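Local coordinates for protein cytosolic phospholipase A2 delta (Homo sapiens, PDB 5IZ5) that hydrolyses glycerophospholipids at the sn-2 position in a calcium-dependent manner, with a preference for linoleic acid there, at residues Asp356-Thr368 against Asp651-Met663. The protein carries 3 engineered substitutions. Numbering follows the deposited sequence.
Sequences DCVTYFSGISGST and DAAYFINTSSPSM
Ser365, the nucleophile, and Asp651, which as in related enzymes is probably the proton acceptor, form the likely Ser-Asp dyad of this phospholipase: the serine sits in the nucleophile elbow, a type II' turn from Ile364 to Ser367 linking strand 360-363 to helix 367-375, and Asp651 just beyond strand 649-650. Ser365 OG gives its hydrogen to Asp651 OD2 at 2.6 Å, entering on the syn side, toward the other oxygen. The carboxylate reaches the serine because CG stands anti to the backbone N (chi1 -177°), and its second oxygen, OD1, closes an Asx turn by accepting Ala653 N at 2.7 Å from above the carboxylate plane. An alanine in place of Asp651 would probably leave Ser365 OG without the acceptor that orients it and break the Asx turn to Ala653 N. A water accepts the N-H of Ala652 and, weakly, that of Ser365, linking the two backbones.

Ile364 is pressed against the second segment. Its CG2 branch lies 3.8 Å from Ala652 CB, while the longer arm carries CD1 against Thr658 N and across Asn657, 3.5 Å from OD1, an oxygen that also accepts Gly333 N.

Further back along the strand, Ser362 and Ser659 face each other hydroxyl to hydroxyl, OG to OG 2.8 Å, and Ser659 OG is also hydrogen-bonded to Ala331 O of the neighbouring parallel strand. The bent chain of Met663 finishes the contact, laying its methyl CE 3.4 Å from Ser362 OG.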
ATOM      1  N   ASP B 356     -12.868 -10.831 -24.296  1.00 47.15           N
ATOM      2  CA  ASP B 356     -12.954  -9.504 -24.918  1.00 46.58           C
ATOM      3  C   ASP B 356     -14.093  -8.640 -24.364  1.00 46.82           C
ATOM      4  O   ASP B 356     -14.134  -7.442 -24.631  1.00 49.00           O
ATOM      5  CB  ASP B 356     -13.101  -9.617 -26.444  1.00 46.83           C
ATOM      6  CG  ASP B 356     -11.837 -10.126 -27.133  1.00 47.76           C
ATOM      7  OD1 ASP B 356     -10.737 -10.028 -26.559  1.00 48.44           O
ATOM      8  OD2 ASP B 356     -11.943 -10.628 -28.266  1.00 50.34           O
ATOM      9  N   CYS B 357     -15.023  -9.241 -23.625  1.00 46.15           N
ATOM     10  CA  CYS B 357     -16.075  -8.486 -22.949  1.00 45.77           C
ATOM     11  C   CYS B 357     -15.665  -7.964 -21.562  1.00 45.15           C
ATOM     12  O   CYS B 357     -16.432  -7.244 -20.927  1.00 44.92           O
ATOM     13  CB  CYS B 357     -17.336  -9.346 -22.808  1.00 48.41           C
ATOM     14  SG  CYS B 357     -17.981 -10.011 -24.363  1.00 51.49           S
ATOM     15  N   VAL B 358     -14.465  -8.310 -21.095  1.00 43.45           N
ATOM     16  CA  VAL B 358     -14.027  -7.951 -19.743  1.00 42.28           C
ATOM     17  C   VAL B 358     -13.247  -6.640 -19.737  1.00 40.50           C
ATOM     18  O   VAL B 358     -12.288  -6.481 -20.488  1.00 40.40           O
ATOM     19  CB  VAL B 358     -13.144  -9.060 -19.135  1.00 43.42           C
ATOM     20  CG1 VAL B 358     -12.678  -8.682 -17.732  1.00 43.58           C
ATOM     21  CG2 VAL B 358     -13.900 -10.380 -19.107  1.00 44.01           C
ATOM     22  N   THR B 359     -13.653  -5.713 -18.876  1.00 39.82           N
ATOM     23  CA  THR B 359     -12.972  -4.424 -18.740  1.00 42.07           C
ATOM     24  C   THR B 359     -11.875  -4.460 -17.668  1.00 42.27           C
ATOM     25  O   THR B 359     -10.756  -3.998 -17.909  1.00 42.13           O
ATOM     26  CB  THR B 359     -13.975  -3.292 -18.432  1.00 43.34           C
ATOM     27  OG1 THR B 359     -14.835  -3.109 -19.561  1.00 43.55           O
ATOM     28  CG2 THR B 359     -13.260  -1.972 -18.142  1.00 44.55           C
ATOM     29  N   TYR B 360     -12.196  -5.020 -16.501  1.00 41.40           N
ATOM     30  CA  TYR B 360     -11.282  -5.029 -15.357  1.00 39.19           C
ATOM     31  C   TYR B 360     -10.896  -6.438 -14.923  1.00 40.38           C
ATOM     32  O   TYR B 360     -11.695  -7.370 -15.007  1.00 42.31           O
ATOM     33  CB  TYR B 360     -11.925  -4.315 -14.182  1.00 39.11           C
ATOM     34  CG  TYR B 360     -12.117  -2.827 -14.374  1.00 37.43           C
ATOM     35  CD1 TYR B 360     -11.026  -1.980 -14.506  1.00 37.22           C
ATOM     36  CD2 TYR B 360     -13.390  -2.268 -14.393  1.00 37.10           C
ATOM     37  CE1 TYR B 360     -11.194  -0.615 -14.667  1.00 37.80           C
ATOM     38  CE2 TYR B 360     -13.570  -0.904 -14.549  1.00 36.83           C
ATOM     39  CZ  TYR B 360     -12.472  -0.081 -14.689  1.00 37.12           C
ATOM     40  OH  TYR B 360     -12.634   1.279 -14.828  1.00 37.36           O
ATOM     41  N   PHE B 361      -9.668  -6.581 -14.433  1.00 39.35           N
ATOM     42  CA  PHE B 361      -9.129  -7.879 -14.027  1.00 38.48           C
ATOM     43  C   PHE B 361      -8.327  -7.665 -12.739  1.00 39.08           C
ATOM     44  O   PHE B 361      -7.203  -7.168 -12.779  1.00 37.24           O
ATOM     45  CB  PHE B 361      -8.288  -8.442 -15.186  1.00 37.63           C
ATOM     46  CG  PHE B 361      -7.690  -9.812 -14.948  1.00 37.38           C
ATOM     47  CD1 PHE B 361      -7.972 -10.569 -13.813  1.00 37.63           C
ATOM     48  CD2 PHE B 361      -6.839 -10.354 -15.903  1.00 36.29           C
ATOM     49  CE1 PHE B 361      -7.393 -11.817 -13.637  1.00 36.16           C
ATOM     50  CE2 PHE B 361      -6.267 -11.601 -15.734  1.00 36.74           C
ATOM     51  CZ  PHE B 361      -6.545 -12.336 -14.597  1.00 36.31           C
ATOM     52  N   SER B 362      -8.933  -8.009 -11.599  1.00 38.39           N
ATOM     53  CA  SER B 362      -8.301  -7.834 -10.288  1.00 39.25           C
ATOM     54  C   SER B 362      -7.850  -9.163  -9.688  1.00 39.34           C
ATOM     55  O   SER B 362      -8.460 -10.220  -9.921  1.00 37.89           O
ATOM     56  CB  SER B 362      -9.235  -7.120  -9.305  1.00 40.80           C
ATOM     57  OG  SER B 362     -10.268  -7.977  -8.856  1.00 41.61           O
ATOM     58  N   GLY B 363      -6.773  -9.096  -8.910  1.00 37.65           N
ATOM     59  CA  GLY B 363      -6.217 -10.277  -8.262  1.00 37.84           C
ATOM     60  C   GLY B 363      -5.344  -9.950  -7.064  1.00 39.04           C
ATOM     61  O   GLY B 363      -4.891  -8.801  -6.887  1.00 36.94           O
ATOM     62  N   ILE B 364      -5.130 -10.976  -6.242  1.00 37.83           N
ATOM     63  CA  ILE B 364      -4.242 -10.916  -5.080  1.00 38.12           C
ATOM     64  C   ILE B 364      -3.412 -12.189  -5.012  1.00 37.73           C
ATOM     65  O   ILE B 364      -3.768 -13.206  -5.627  1.00 38.70           O
ATOM     66  CB  ILE B 364      -5.024 -10.792  -3.758  1.00 38.09           C
ATOM     67  CG1 ILE B 364      -6.118 -11.873  -3.673  1.00 39.13           C
ATOM     68  CG2 ILE B 364      -5.640  -9.407  -3.635  1.00 38.38           C
ATOM     69  CD1 ILE B 364      -6.680 -12.067  -2.284  1.00 39.16           C
ATOM     70  N   SER B 365      -2.305 -12.117  -4.276  1.00 38.53           N
ATOM     71  CA  SER B 365      -1.471 -13.281  -3.968  1.00 38.77           C
ATOM     72  C   SER B 365      -1.096 -14.100  -5.228  1.00 38.80           C
ATOM     73  O   SER B 365      -0.669 -13.496  -6.208  1.00 39.92           O
ATOM     74  CB  SER B 365      -2.123 -14.129  -2.881  1.00 40.28           C
ATOM     75  OG  SER B 365      -1.099 -14.715  -2.069  1.00 40.13           O
ATOM     76  N   GLY B 366      -1.244 -15.435  -5.220  1.00 37.03           N
ATOM     77  CA  GLY B 366      -0.873 -16.289  -6.364  1.00 36.90           C
ATOM     78  C   GLY B 366      -1.514 -15.954  -7.702  1.00 36.41           C
ATOM     79  O   GLY B 366      -0.942 -16.252  -8.758  1.00 37.38           O
ATOM     80  N   SER B 367      -2.701 -15.354  -7.670  1.00 36.80           N
ATOM     81  CA  SER B 367      -3.363 -14.903  -8.900  1.00 39.05           C
ATOM     82  C   SER B 367      -2.555 -13.844  -9.647  1.00 38.78           C
ATOM     83  O   SER B 367      -2.611 -13.791 -10.883  1.00 38.25           O
ATOM     84  CB  SER B 367      -4.751 -14.342  -8.598  1.00 38.82           C
ATOM     85  OG  SER B 367      -5.644 -15.392  -8.298  1.00 43.28           O
ATOM     86  N   THR B 368      -1.799 -13.023  -8.906  1.00 37.13           N
ATOM     87  CA  THR B 368      -0.972 -11.973  -9.515  1.00 37.15           C
ATOM     88  C   THR B 368       0.161 -12.548 -10.353  1.00 36.91           C
ATOM     89  O   THR B 368       0.680 -11.861 -11.234  1.00 37.92           O
ATOM     90  CB  THR B 368      -0.349 -10.999  -8.476  1.00 36.22           C
ATOM     91  OG1 THR B 368       0.591 -11.691  -7.644  1.00 37.01           O
ATOM     92  CG2 THR B 368      -1.421 -10.340  -7.615  1.00 35.12           C
ATOM     93  N   ASP B 651       0.486  -9.015   1.899  1.00 38.89           N
ATOM     94  CA  ASP B 651      -0.434  -9.834   1.093  1.00 38.84           C
ATOM     95  C   ASP B 651      -1.848  -9.741   1.675  1.00 40.49           C
ATOM     96  O   ASP B 651      -2.001  -9.851   2.882  1.00 39.37           O
ATOM     97  CB  ASP B 651       0.111 -11.271   1.129  1.00 37.94           C
ATOM     98  CG  ASP B 651      -0.672 -12.245   0.279  1.00 37.16           C
ATOM     99  OD1 ASP B 651      -1.880 -12.032   0.063  1.00 35.99           O
ATOM    100  OD2 ASP B 651      -0.062 -13.251  -0.152  1.00 34.95           O
ATOM    101  N   ALA B 652      -2.867  -9.517   0.837  1.00 42.29           N
ATOM    102  CA  ALA B 652      -4.275  -9.481   1.305  1.00 44.17           C
ATOM    103  C   ALA B 652      -4.694 -10.755   2.045  1.00 45.38           C
ATOM    104  O   ALA B 652      -5.551 -10.717   2.928  1.00 47.57           O
ATOM    105  CB  ALA B 652      -5.224  -9.236   0.141  1.00 44.19           C
ATOM    106  N   ALA B 653      -4.078 -11.876   1.681  1.00 47.02           N
ATOM    107  CA  ALA B 653      -4.336 -13.159   2.330  1.00 50.55           C
ATOM    108  C   ALA B 653      -4.055 -13.177   3.847  1.00 54.39           C
ATOM    109  O   ALA B 653      -4.495 -14.095   4.527  1.00 60.24           O
ATOM    110  CB  ALA B 653      -3.548 -14.260   1.632  1.00 49.87           C
ATOM    111  N   TYR B 654      -3.325 -12.191   4.375  1.00 55.81           N
ATOM    112  CA  TYR B 654      -3.166 -12.049   5.837  1.00 58.22           C
ATOM    113  C   TYR B 654      -4.457 -11.637   6.548  1.00 61.91           C
ATOM    114  O   TYR B 654      -4.596 -11.839   7.757  1.00 62.70           O
ATOM    115  CB  TYR B 654      -2.099 -11.011   6.196  1.00 57.19           C
ATOM    116  CG  TYR B 654      -0.671 -11.477   6.049  1.00 57.43           C
ATOM    117  CD1 TYR B 654      -0.032 -11.430   4.825  1.00 56.89           C
ATOM    118  CD2 TYR B 654       0.049 -11.947   7.143  1.00 59.47           C
ATOM    119  CE1 TYR B 654       1.281 -11.843   4.687  1.00 59.44           C
ATOM    120  CE2 TYR B 654       1.366 -12.364   7.014  1.00 60.05           C
ATOM    121  CZ  TYR B 654       1.981 -12.307   5.780  1.00 60.10           C
ATOM    122  OH  TYR B 654       3.290 -12.722   5.617  1.00 58.71           O
ATOM    123  N   PHE B 655      -5.370 -11.016   5.807  1.00 64.71           N
ATOM    124  CA  PHE B 655      -6.615 -10.500   6.375  1.00 67.66           C
ATOM    125  C   PHE B 655      -7.862 -11.066   5.699  1.00 68.21           C
ATOM    126  O   PHE B 655      -8.638 -11.761   6.345  1.00 68.80           O
ATOM    127  CB  PHE B 655      -6.627  -8.974   6.337  1.00 71.39           C
ATOM    128  CG  PHE B 655      -5.632  -8.350   7.274  1.00 77.61           C
ATOM    129  CD1 PHE B 655      -4.289  -8.301   6.931  1.00 80.12           C
ATOM    130  CD2 PHE B 655      -6.032  -7.824   8.502  1.00 79.93           C
ATOM    131  CE1 PHE B 655      -3.358  -7.733   7.785  1.00 81.53           C
ATOM    132  CE2 PHE B 655      -5.105  -7.250   9.359  1.00 81.49           C
ATOM    133  CZ  PHE B 655      -3.767  -7.206   9.001  1.00 81.99           C
ATOM    134  N   ILE B 656      -8.062 -10.755   4.417  1.00 66.24           N
ATOM    135  CA  ILE B 656      -9.260 -11.201   3.681  1.00 64.55           C
ATOM    136  C   ILE B 656      -8.947 -11.616   2.252  1.00 61.48           C
ATOM    137  O   ILE B 656      -8.372 -10.835   1.487  1.00 60.35           O
ATOM    138  CB  ILE B 656     -10.337 -10.103   3.575  1.00 67.25           C
ATOM    139  CG1 ILE B 656     -10.730  -9.583   4.962  1.00 69.53           C
ATOM    140  CG2 ILE B 656     -11.558 -10.660   2.851  1.00 65.55           C
ATOM    141  CD1 ILE B 656     -11.729  -8.442   4.949  1.00 71.62           C
ATOM    142  N   ASN B 657      -9.422 -12.803   1.876  1.00 56.78           N
ATOM    143  CA  ASN B 657      -9.022 -13.446   0.630  1.00 57.60           C
ATOM    144  C   ASN B 657      -9.846 -12.994  -0.576  1.00 55.58           C
ATOM    145  O   ASN B 657     -10.440 -13.823  -1.277  1.00 56.46           O
ATOM    146  CB  ASN B 657      -9.099 -14.967   0.797  1.00 56.03           C
ATOM    147  CG  ASN B 657      -8.443 -15.725  -0.341  1.00 58.35           C
ATOM    148  OD1 ASN B 657      -7.524 -15.230  -0.997  1.00 60.20           O
ATOM    149  ND2 ASN B 657      -8.910 -16.944  -0.579  1.00 61.91           N
ATOM    150  N   THR B 658      -9.831 -11.685  -0.836  1.00 54.74           N
ATOM    151  CA  THR B 658     -10.580 -11.093  -1.941  1.00 53.39           C
ATOM    152  C   THR B 658      -9.807  -9.959  -2.623  1.00 50.43           C
ATOM    153  O   THR B 658      -9.032  -9.237  -1.982  1.00 49.43           O
ATOM    154  CB  THR B 658     -11.929 -10.529  -1.459  1.00 55.30           C
ATOM    155  OG1 THR B 658     -12.696 -10.096  -2.588  1.00 59.24           O
ATOM    156  CG2 THR B 658     -11.740  -9.342  -0.488  1.00 54.65           C
ATOM    157  N   SER B 659     -10.025  -9.813  -3.927  1.00 45.96           N
ATOM    158  CA  SER B 659      -9.485  -8.685  -4.685  1.00 44.66           C
ATOM    159  C   SER B 659     -10.574  -7.653  -4.991  1.00 44.95           C
ATOM    160  O   SER B 659     -10.383  -6.775  -5.824  1.00 47.04           O
ATOM    161  CB  SER B 659      -8.805  -9.181  -5.970  1.00 43.35           C
ATOM    162  OG  SER B 659      -9.719  -9.792  -6.849  1.00 41.35           O
ATOM    163  N   SER B 660     -11.688  -7.733  -4.265  1.00 43.93           N
ATOM    164  CA  SER B 660     -12.885  -6.938  -4.546  1.00 43.43           C
ATOM    165  C   SER B 660     -12.796  -5.419  -4.342  1.00 42.85           C
ATOM    166  O   SER B 660     -13.478  -4.671  -5.040  1.00 42.36           O
ATOM    167  CB  SER B 660     -14.068  -7.477  -3.732  1.00 44.99           C
ATOM    168  OG  SER B 660     -13.823  -7.382  -2.341  1.00 44.20           O
ATOM    169  N   PRO B 661     -11.966  -4.947  -3.396  1.00 42.26           N
ATOM    170  CA  PRO B 661     -11.906  -3.490  -3.188  1.00 42.81           C
ATOM    171  C   PRO B 661     -11.643  -2.658  -4.456  1.00 43.01           C
ATOM    172  O   PRO B 661     -12.178  -1.555  -4.599  1.00 41.43           O
ATOM    173  CB  PRO B 661     -10.759  -3.328  -2.189  1.00 42.97           C
ATOM    174  CG  PRO B 661     -10.745  -4.616  -1.452  1.00 42.57           C
ATOM    175  CD  PRO B 661     -11.084  -5.670  -2.462  1.00 42.62           C
ATOM    176  N   SER B 662     -10.836  -3.188  -5.364  1.00 45.36           N
ATOM    177  CA  SER B 662     -10.564  -2.518  -6.638  1.00 49.96           C
ATOM    178  C   SER B 662     -11.810  -2.428  -7.531  1.00 53.18           C
ATOM    179  O   SER B 662     -11.913  -1.512  -8.356  1.00 54.47           O
ATOM    180  CB  SER B 662      -9.426  -3.235  -7.379  1.00 50.77           C
ATOM    181  OG  SER B 662      -8.159  -2.788  -6.896  1.00 51.24           O
ATOM    182  N   MET B 663     -12.739  -3.375  -7.371  1.00 54.60           N
ATOM    183  CA  MET B 663     -14.018  -3.338  -8.087  1.00 53.72           C
ATOM    184  C   MET B 663     -14.962  -2.244  -7.572  1.00 53.64           C
ATOM    185  O   MET B 663     -15.966  -1.971  -8.217  1.00 54.17           O
ATOM    186  CB  MET B 663     -14.716  -4.708  -8.044  1.00 53.42           C
ATOM    187  CG  MET B 663     -13.951  -5.838  -8.733  1.00 54.02           C
ATOM    188  SD  MET B 663     -13.570  -5.457 -10.455  1.00 56.11           S
ATOM    189  CE  MET B 663     -12.661  -6.905 -10.987  1.00 54.68           C
TER
HETATM  190  O   HOH W   1      -2.114  -9.525  -2.108  1.00 35.89           O